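Local coordinates for protein acyl-CoA thioesterase II (Mycobacterium avium subsp. paratuberculosis, PDB 4R9Z) that probably hydrolyses fatty acyl-CoA thioesters to free fatty acids and coenzyme A, and is built as a double hot-dog, at residues L47-R52 and F78-L83; G40-Q45 and Q74-E79; S193-M198 and V224-R229. All coordinates share one frame; numbering follows the deposited sequence.

After helix 8-15 and strands 18-19 and 24-27, the chain forms helix 39-52, then strand 58-66, and returns in strand 76-85. Interactions 2 and 1 are two steps of this same helix-strand pairing. Interaction 2 (40-45 with 74-79) joins the earlier parts of both elements. Interaction 1 (47-52 with 78-83) follows on the later parts, and the two share Phe78. Their loops overlap without nesting. Interaction 3 (193-198 with 224-229) comes later in series and closes a separate loop, between helix 188-201 and strand 218-226 of the second hot-dog region. The two helices also meet: Leu47 and Leu48 pack on Ser193, and His41 is probably hydrogen-bonded to Tyr197.

Interaction 1 of 3, residues L47-R52 and F78-L83; sequences LLAASR and FEVVDL
Ala49 and Val80 make the main apolar contact between helix 39-52 and strand 76-85. Ala49 CB lies 3.9 Å from Val80 CG2. The same methyl of Ala49 also meets the stem of Phe78, with CB to CB at 4.2 Å. The ring of Phe78 runs on past Ala49 toward earlier turns of the helix. Val80 CG2 does the touching for its residue. It stands beside the backbone N, while CG1 is anti to that N (chi1 -176°). CG2 also reaches the helix backbone, 4.1 Å from Ala50 N. The small alanine lets the helix backbone come near, and the CA atoms of Ala50 and Val80 are 6.1 Å apart. The axes of the two short segments approach to 8.5 Å and are inclined at 43°.

No hydrogen bond crosses between the segments. In the helix, Leu47 O accepts both Ser51 N, at 2.9 Å, and Ser51 OG, at 2.6 Å. These two donors come from opposite faces of the carbonyl plane. The side-chain hydroxyl of Ser51 is thus turned back onto its own helix. Strand 76-85 instead bonds to its neighbours: Phe78 and Val80 have backbone bonds to Phe25 and Trp23, and Glu79 forms a salt bridge with Arg97.

Trp23 and Thr53 also touch Val80, and Leu17 touches Ala49. All four residues that meet across the interface are buried. Such a long helix lying on the concave face of a curved antiparallel sheet is the sausage-in-a-bun arrangement of the hot-dog fold, here in its N-terminal copy.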
loop_
_atom_site.group_PDB
_atom_site.type_symbol
_atom_site.label_atom_id
_atom_site.label_comp_id
_atom_site.label_asym_id
_atom_site.label_seq_id
_atom_site.Cartn_x
_atom_site.Cartn_y
_atom_site.Cartn_z
ATOM N N LEU B 47 -0.235 14.717 1.755
ATOM C CA LEU B 47 0.023 14.502 0.341
ATOM C C LEU B 47 0.287 15.824 -0.352
ATOM O O LEU B 47 1.135 15.911 -1.236
ATOM C CB LEU B 47 -1.149 13.792 -0.330
ATOM C CG LEU B 47 -0.938 13.553 -1.830
ATOM C CD1 LEU B 47 0.260 12.641 -2.085
ATOM C CD2 LEU B 47 -2.204 13.017 -2.503
ATOM N N LEU B 48 -0.439 16.857 0.056
ATOM C CA LEU B 48 -0.215 18.188 -0.488
ATOM C C LEU B 48 1.144 18.711 -0.052
ATOM O O LEU B 48 1.842 19.374 -0.820
ATOM C CB LEU B 48 -1.322 19.151 -0.056
ATOM C CG LEU B 48 -2.638 18.929 -0.798
ATOM C CD1 LEU B 48 -3.786 19.674 -0.137
ATOM C CD2 LEU B 48 -2.478 19.342 -2.250
ATOM N N ALA B 49 1.516 18.395 1.182
ATOM C CA ALA B 49 2.812 18.787 1.697
ATOM C C ALA B 49 3.912 18.249 0.797
ATOM O O ALA B 49 4.718 19.009 0.270
ATOM C CB ALA B 49 2.991 18.284 3.112
ATOM N N ALA B 50 3.889 16.941 0.570
ATOM C CA ALA B 50 4.860 16.292 -0.295
ATOM C C ALA B 50 4.833 16.878 -1.703
ATOM O O ALA B 50 5.876 17.188 -2.275
ATOM C CB ALA B 50 4.601 14.792 -0.340
ATOM N N SER B 51 3.631 17.030 -2.250
ATOM C CA SER B 51 3.449 17.511 -3.615
ATOM C C SER B 51 4.054 18.892 -3.845
ATOM O O SER B 51 4.616 19.154 -4.904
ATOM C CB SER B 51 1.965 17.539 -3.965
ATOM O OG SER B 51 1.373 16.272 -3.753
ATOM N N ARG B 52 3.915 19.776 -2.861
ATOM C CA ARG B 52 4.456 21.131 -2.952
ATOM C C ARG B 52 5.983 21.187 -2.887
ATOM O O ARG B 52 6.579 22.201 -3.246
ATOM C CB ARG B 52 3.859 22.010 -1.850
ATOM C CG ARG B 52 2.392 22.327 -2.080
ATOM C CD ARG B 52 1.760 23.068 -0.915
ATOM N NE ARG B 52 2.333 24.394 -0.714
ATOM C CZ ARG B 52 1.902 25.252 0.203
ATOM N NH1 ARG B 52 0.895 24.926 0.998
ATOM N NH2 ARG B 52 2.478 26.436 0.322
ATOM N N PHE B 78 3.563 19.364 9.539
ATOM C CA PHE B 78 4.023 18.381 8.564
ATOM C C PHE B 78 5.480 18.605 8.184
ATOM O O PHE B 78 5.830 19.647 7.631
ATOM C CB PHE B 78 3.167 18.424 7.298
ATOM C CG PHE B 78 1.722 18.092 7.525
ATOM C CD1 PHE B 78 0.833 19.059 7.962
ATOM C CD2 PHE B 78 1.249 16.811 7.286
ATOM C CE1 PHE B 78 -0.494 18.753 8.163
ATOM C CE2 PHE B 78 -0.080 16.499 7.487
ATOM C CZ PHE B 78 -0.952 17.470 7.926
ATOM N N GLU B 79 6.328 17.625 8.478
ATOM C CA GLU B 79 7.706 17.649 8.005
ATOM C C GLU B 79 7.855 16.770 6.770
ATOM O O GLU B 79 7.438 15.612 6.772
ATOM C CB GLU B 79 8.679 17.183 9.093
ATOM C CG GLU B 79 10.135 17.153 8.625
ATOM C CD GLU B 79 11.078 16.478 9.611
ATOM O OE1 GLU B 79 10.598 15.769 10.524
ATOM O OE2 GLU B 79 12.307 16.640 9.453
ATOM N N VAL B 80 8.446 17.327 5.716
ATOM C CA VAL B 80 8.709 16.585 4.486
ATOM C C VAL B 80 10.194 16.247 4.358
ATOM O O VAL B 80 11.056 17.049 4.719
ATOM C CB VAL B 80 8.263 17.373 3.240
ATOM C CG1 VAL B 80 8.466 16.549 1.979
ATOM C CG2 VAL B 80 6.817 17.803 3.372
ATOM N N VAL B 81 10.481 15.042 3.872
ATOM C CA VAL B 81 11.851 14.593 3.663
ATOM C C VAL B 81 12.046 14.089 2.228
ATOM O O VAL B 81 11.209 13.365 1.699
ATOM C CB VAL B 81 12.235 13.493 4.670
ATOM C CG1 VAL B 81 13.587 12.885 4.321
ATOM C CG2 VAL B 81 12.253 14.059 6.081
ATOM N N ASP B 82 13.131 14.517 1.593
ATOM C CA ASP B 82 13.456 14.124 0.227
ATOM C C ASP B 82 14.092 12.729 0.192
ATOM O O ASP B 82 15.261 12.564 0.524
ATOM C CB ASP B 82 14.389 15.172 -0.400
ATOM C CG ASP B 82 14.863 14.796 -1.797
ATOM O OD1 ASP B 82 14.241 13.934 -2.449
ATOM O OD2 ASP B 82 15.862 15.385 -2.257
ATOM N N LEU B 83 13.300 11.729 -0.184
ATOM C CA LEU B 83 13.762 10.347 -0.314
ATOM C C LEU B 83 14.461 10.119 -1.641
ATOM O O LEU B 83 15.424 9.359 -1.730
ATOM C CB LEU B 83 12.599 9.366 -0.170
ATOM C CG LEU B 83 11.827 9.466 1.143
ATOM C CD1 LEU B 83 10.724 8.425 1.182
ATOM C CD2 LEU B 83 12.771 9.314 2.324
#

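Interaction 2 of 3, residues G40-Q45 and Q74-E79; sequences GHISAQ and QPVDFE
Gln45 of helix 39-52 meets the outer end of the Phe78 ring. Its CB comes first, 3.5 Å from Phe78 CZ. CG leaves CB on the side of the backbone N, anti to the carbonyl carbon (chi1 -78°), and the chain is extended beyond it. CD lies 4.2 Å from Phe78 CZ. At the tip, OE1 sits at the ring edge, near the ring plane, and approaches Phe78 CZ to 3.4 Å. The amide plane is turned 89° from that of the ring. The amide is gripped from other parts of the chain. OE1 accepts a hydrogen bond from Gln29 NE2, while NE2 donates to the backbone oxygens of Thr14 and Gln28. Three bonds therefore fix the rotation of this buried group beside the aromatic edge.

This is the helix-on-sheet packing of a hot-dog domain, in which an antiparallel sheet wraps around a central helix. The short segments of helix and strand are inclined at 41°, with their axes 10.5 Å apart at closest.

Ile42, about one turn earlier, shares CZ with Gln45 and extends the contact to the CE2 side. Its CG1 is 4.0 Å from Phe78 CZ, and its carbonyl O lies at the ring edge, 3.6 Å from Phe78 CE2. Farther out, Ile42 CD1 touches Val76 CG1 at 4.2 Å, the two side chains crossing at about a right angle. Val76 CG1 also covers one face of the Phe78 ring near its rim, 3.6 Å above the plane. Leu103 of strand 101-111 touches both Ile42 and Val76, and Ala96 of strand 89-98 touches both Val76 and Phe78.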
loop_
_atom_site.group_PDB
_atom_site.type_symbol
_atom_site.label_atom_id
_atom_site.label_comp_id
_atom_site.label_asym_id
_atom_site.label_seq_id
_atom_site.Cartn_x
_atom_site.Cartn_y
_atom_site.Cartn_z
ATOM N N GLY B 40 -8.387 10.440 6.361
ATOM C CA GLY B 40 -8.459 10.965 5.010
ATOM C C GLY B 40 -8.069 12.425 4.929
ATOM O O GLY B 40 -7.455 12.858 3.957
ATOM N N HIS B 41 -8.427 13.178 5.960
ATOM C CA HIS B 41 -8.109 14.595 6.024
ATOM C C HIS B 41 -6.617 14.846 6.231
ATOM O O HIS B 41 -6.006 15.634 5.508
ATOM C CB HIS B 41 -8.903 15.262 7.149
ATOM C CG HIS B 41 -8.560 16.704 7.354
ATOM N ND1 HIS B 41 -9.045 17.709 6.548
ATOM C CD2 HIS B 41 -7.776 17.307 8.279
ATOM C CE1 HIS B 41 -8.574 18.873 6.966
ATOM N NE2 HIS B 41 -7.804 18.655 8.017
ATOM N N ILE B 42 -6.035 14.169 7.214
ATOM C CA ILE B 42 -4.640 14.389 7.550
ATOM C C ILE B 42 -3.731 13.814 6.466
ATOM O O ILE B 42 -2.657 14.357 6.211
ATOM C CB ILE B 42 -4.285 13.799 8.938
ATOM C CG1 ILE B 42 -2.952 14.362 9.436
ATOM C CG2 ILE B 42 -4.261 12.283 8.917
ATOM C CD1 ILE B 42 -2.741 14.194 10.919
ATOM N N SER B 43 -4.162 12.735 5.819
ATOM C CA SER B 43 -3.363 12.133 4.756
ATOM C C SER B 43 -3.436 12.971 3.482
ATOM O O SER B 43 -2.499 12.990 2.687
ATOM C CB SER B 43 -3.813 10.699 4.467
ATOM O OG SER B 43 -5.049 10.670 3.779
ATOM N N ALA B 44 -4.560 13.650 3.283
ATOM C CA ALA B 44 -4.713 14.549 2.144
ATOM C C ALA B 44 -3.803 15.762 2.292
ATOM O O ALA B 44 -3.193 16.217 1.324
ATOM C CB ALA B 44 -6.158 14.990 2.001
ATOM N N GLN B 45 -3.732 16.285 3.511
ATOM C CA GLN B 45 -2.849 17.402 3.815
ATOM C C GLN B 45 -1.388 17.002 3.635
ATOM O O GLN B 45 -0.596 17.743 3.052
ATOM C CB GLN B 45 -3.092 17.908 5.240
ATOM C CG GLN B 45 -4.331 18.776 5.390
ATOM C CD GLN B 45 -4.502 19.319 6.796
ATOM O OE1 GLN B 45 -4.122 18.675 7.778
ATOM N NE2 GLN B 45 -5.086 20.506 6.900
ATOM N N GLN B 74 -6.180 21.492 17.750
ATOM C CA GLN B 74 -4.851 22.036 17.517
ATOM C C GLN B 74 -4.416 21.718 16.089
ATOM O O GLN B 74 -4.787 20.681 15.541
ATOM C CB GLN B 74 -3.852 21.466 18.525
ATOM C CG GLN B 74 -4.285 21.606 19.978
ATOM C CD GLN B 74 -4.352 23.052 20.444
ATOM O OE1 GLN B 74 -5.425 23.559 20.774
ATOM N NE2 GLN B 74 -3.203 23.720 20.483
ATOM N N PRO B 75 -3.639 22.620 15.473
ATOM C CA PRO B 75 -3.160 22.396 14.104
ATOM C C PRO B 75 -2.097 21.299 14.055
ATOM O O PRO B 75 -1.656 20.836 15.105
ATOM C CB PRO B 75 -2.573 23.753 13.704
ATOM C CG PRO B 75 -2.250 24.427 14.987
ATOM C CD PRO B 75 -3.236 23.934 16.000
ATOM N N VAL B 76 -1.683 20.910 12.852
ATOM C CA VAL B 76 -0.732 19.814 12.676
ATOM C C VAL B 76 0.523 20.238 11.906
ATOM O O VAL B 76 0.431 20.877 10.857
ATOM C CB VAL B 76 -1.404 18.632 11.935
ATOM C CG1 VAL B 76 -0.389 17.548 11.586
ATOM C CG2 VAL B 76 -2.562 18.076 12.758
ATOM N N ASP B 77 1.692 19.856 12.417
ATOM C CA ASP B 77 2.958 20.161 11.752
ATOM C C ASP B 77 3.374 19.036 10.814
ATOM O O ASP B 77 3.546 17.895 11.249
ATOM C CB ASP B 77 4.079 20.390 12.772
ATOM C CG ASP B 77 3.749 21.472 13.780
ATOM O OD1 ASP B 77 3.201 22.522 13.385
ATOM O OD2 ASP B 77 4.046 21.268 14.978
ATOM N N PHE B 78 3.563 19.364 9.539
ATOM C CA PHE B 78 4.023 18.381 8.564
ATOM C C PHE B 78 5.480 18.605 8.184
ATOM O O PHE B 78 5.830 19.647 7.631
ATOM C CB PHE B 78 3.167 18.424 7.298
ATOM C CG PHE B 78 1.722 18.092 7.525
ATOM C CD1 PHE B 78 0.833 19.059 7.962
ATOM C CD2 PHE B 78 1.249 16.811 7.286
ATOM C CE1 PHE B 78 -0.494 18.753 8.163
ATOM C CE2 PHE B 78 -0.080 16.499 7.487
ATOM C CZ PHE B 78 -0.952 17.470 7.926
ATOM N N GLU B 79 6.328 17.625 8.478
ATOM C CA GLU B 79 7.706 17.649 8.005
ATOM C C GLU B 79 7.855 16.770 6.770
ATOM O O GLU B 79 7.438 15.612 6.772
ATOM C CB GLU B 79 8.679 17.183 9.093
ATOM C CG GLU B 79 10.135 17.153 8.625
ATOM C CD GLU B 79 11.078 16.478 9.611
ATOM O OE1 GLU B 79 10.598 15.769 10.524
ATOM O OE2 GLU B 79 12.307 16.640 9.453
#

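Interaction 3 of 3, residues S193-M198 and V224-R229; sequences SLVAYM and VWFHGR
Phe226 offers its ring to Val195 of helix 188-201 and to Val224 of its own strand. Val224 CG1 covers one face, 3.8 Å above the ring plane and offset toward the rim. Val195 CG1 approaches obliquely, 4.3 Å from Phe226 CE1. The ring leaves the strand with CG beside the backbone N (chi1 -64°), and this carries it back over Val224 and toward the helix.

The second apolar contact lies next to the first. Ala196 CB meets Val224 CG2 at 4.4 Å. The two methyls of Val224 thus have separate tasks: CG1 lies against the ring face and CG2 is turned to the helix. The CA atoms of Ala196 and Val224 are 6.8 Å apart. No hydrogen bond joins the two segments; the side chains that touch between them are all apolar.

Helix 188-201 is probably the central helix of the second hot-dog, the equivalent of helix 39-52 in the first. Cys265 of strand 263-272 touches both Val195 and Val224. Strand 218-226 lies between strand 263-272, bonded through Trp225 with Thr266, and strand 58-66 of the N-terminal half, bonded through Val224 with Val62 and Phe226 with His60. Elsewhere on the helix, Ser193 packs on Leu47 and Leu48, and Tyr197 on Ala44, so helix 188-201 lies against helix 39-52 as well as against strand 218-226.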
loop_
_atom_site.group_PDB
_atom_site.type_symbol
_atom_site.label_atom_id
_atom_site.label_comp_id
_atom_site.label_asym_id
_atom_site.label_seq_id
_atom_site.Cartn_x
_atom_site.Cartn_y
_atom_site.Cartn_z
ATOM N N SER B 193 -5.395 14.941 -4.101
ATOM C CA SER B 193 -5.491 14.855 -2.649
ATOM C C SER B 193 -6.945 14.732 -2.213
ATOM O O SER B 193 -7.243 14.088 -1.210
ATOM C CB SER B 193 -4.853 16.073 -1.979
ATOM O OG SER B 193 -5.559 17.260 -2.299
ATOM N N LEU B 194 -7.852 15.318 -2.988
ATOM C CA LEU B 194 -9.270 15.249 -2.667
ATOM C C LEU B 194 -9.805 13.862 -2.969
ATOM O O LEU B 194 -10.658 13.342 -2.252
ATOM C CB LEU B 194 -10.061 16.295 -3.445
ATOM C CG LEU B 194 -9.940 17.728 -2.936
ATOM C CD1 LEU B 194 -10.481 18.694 -3.975
ATOM C CD2 LEU B 194 -10.687 17.870 -1.621
ATOM N N VAL B 195 -9.296 13.270 -4.042
ATOM C CA VAL B 195 -9.581 11.881 -4.342
ATOM C C VAL B 195 -9.122 11.002 -3.182
ATOM O O VAL B 195 -9.899 10.214 -2.647
ATOM C CB VAL B 195 -8.899 11.432 -5.631
ATOM C CG1 VAL B 195 -8.908 9.917 -5.726
ATOM C CG2 VAL B 195 -9.601 12.049 -6.822
ATOM N N ALA B 196 -7.862 11.152 -2.790
ATOM C CA ALA B 196 -7.327 10.415 -1.651
ATOM C C ALA B 196 -8.133 10.686 -0.385
ATOM O O ALA B 196 -8.446 9.762 0.363
ATOM C CB ALA B 196 -5.864 10.766 -1.434
ATOM N N TYR B 197 -8.459 11.956 -0.157
ATOM C CA TYR B 197 -9.270 12.387 0.986
ATOM C C TYR B 197 -10.560 11.572 1.091
ATOM O O TYR B 197 -10.855 10.985 2.130
ATOM C CB TYR B 197 -9.592 13.882 0.858
ATOM C CG TYR B 197 -10.036 14.592 2.123
ATOM C CD1 TYR B 197 -10.867 13.976 3.051
ATOM C CD2 TYR B 197 -9.628 15.898 2.379
ATOM C CE1 TYR B 197 -11.274 14.632 4.198
ATOM C CE2 TYR B 197 -10.031 16.565 3.524
ATOM C CZ TYR B 197 -10.855 15.928 4.429
ATOM O OH TYR B 197 -11.255 16.586 5.570
ATOM N N MET B 198 -11.332 11.560 0.009
ATOM C CA MET B 198 -12.627 10.894 -0.013
ATOM C C MET B 198 -12.480 9.368 -0.047
ATOM O O MET B 198 -13.276 8.652 0.562
ATOM C CB MET B 198 -13.453 11.399 -1.204
ATOM C CG MET B 198 -13.750 10.377 -2.288
ATOM S SD MET B 198 -15.193 9.368 -1.914
ATOM C CE MET B 198 -16.219 10.583 -1.099
ATOM N N VAL B 224 -3.004 4.489 -1.884
ATOM C CA VAL B 224 -3.650 4.884 -3.135
ATOM C C VAL B 224 -2.682 4.821 -4.307
ATOM O O VAL B 224 -1.585 5.364 -4.239
ATOM C CB VAL B 224 -4.225 6.302 -3.063
ATOM C CG1 VAL B 224 -4.970 6.628 -4.344
ATOM C CG2 VAL B 224 -5.142 6.443 -1.875
ATOM N N TRP B 225 -3.103 4.190 -5.396
ATOM C CA TRP B 225 -2.339 4.221 -6.634
ATOM C C TRP B 225 -3.138 4.965 -7.697
ATOM O O TRP B 225 -4.250 4.568 -8.047
ATOM C CB TRP B 225 -2.003 2.801 -7.100
ATOM C CG TRP B 225 -1.195 2.026 -6.109
ATOM C CD1 TRP B 225 0.162 1.888 -6.085
ATOM C CD2 TRP B 225 -1.693 1.294 -4.982
ATOM N NE1 TRP B 225 0.540 1.108 -5.018
ATOM C CE2 TRP B 225 -0.581 0.732 -4.326
ATOM C CE3 TRP B 225 -2.971 1.055 -4.468
ATOM C CZ2 TRP B 225 -0.707 -0.051 -3.187
ATOM C CZ3 TRP B 225 -3.092 0.276 -3.336
ATOM C CH2 TRP B 225 -1.964 -0.267 -2.707
ATOM N N PHE B 226 -2.589 6.043 -8.212
ATOM C CA PHE B 226 -3.280 6.871 -9.160
ATOM C C PHE B 226 -3.110 6.388 -10.561
ATOM O O PHE B 226 -2.077 5.929 -10.929
ATOM C CB PHE B 226 -2.823 8.298 -9.043
ATOM C CG PHE B 226 -3.137 8.923 -7.735
ATOM C CD1 PHE B 226 -4.367 9.453 -7.478
ATOM C CD2 PHE B 226 -2.192 8.987 -6.760
ATOM C CE1 PHE B 226 -4.636 10.027 -6.284
ATOM C CE2 PHE B 226 -2.460 9.558 -5.556
ATOM C CZ PHE B 226 -3.686 10.086 -5.326
ATOM N N HIS B 227 -4.160 6.502 -11.342
ATOM C CA HIS B 227 -4.154 5.998 -12.684
ATOM C C HIS B 227 -4.336 7.114 -13.680
ATOM O O HIS B 227 -3.468 7.408 -14.461
ATOM C CB HIS B 227 -5.257 4.979 -12.824
ATOM C CG HIS B 227 -5.262 4.262 -14.121
ATOM N ND1 HIS B 227 -6.032 4.656 -15.179
ATOM C CD2 HIS B 227 -4.619 3.154 -14.523
ATOM C CE1 HIS B 227 -5.847 3.835 -16.187
ATOM N NE2 HIS B 227 -4.994 2.914 -15.813
ATOM N N GLY B 228 -5.482 7.743 -13.629
ATOM C CA GLY B 228 -5.834 8.748 -14.572
ATOM C C GLY B 228 -6.242 9.923 -13.766
ATOM O O GLY B 228 -6.388 9.817 -12.593
ATOM N N ARG B 229 -6.380 11.059 -14.404
ATOM C CA ARG B 229 -6.715 12.284 -13.695
ATOM C C ARG B 229 -8.216 12.407 -13.449
ATOM O O ARG B 229 -9.025 12.221 -14.355
ATOM C CB ARG B 229 -6.186 13.487 -14.466
ATOM C CG ARG B 229 -5.552 14.527 -13.571
ATOM C CD ARG B 229 -4.912 15.627 -14.385
ATOM N NE ARG B 229 -3.650 15.173 -14.960
ATOM C CZ ARG B 229 -2.795 15.960 -15.603
ATOM N NH1 ARG B 229 -3.062 17.251 -15.750
ATOM N NH2 ARG B 229 -1.668 15.455 -16.091
#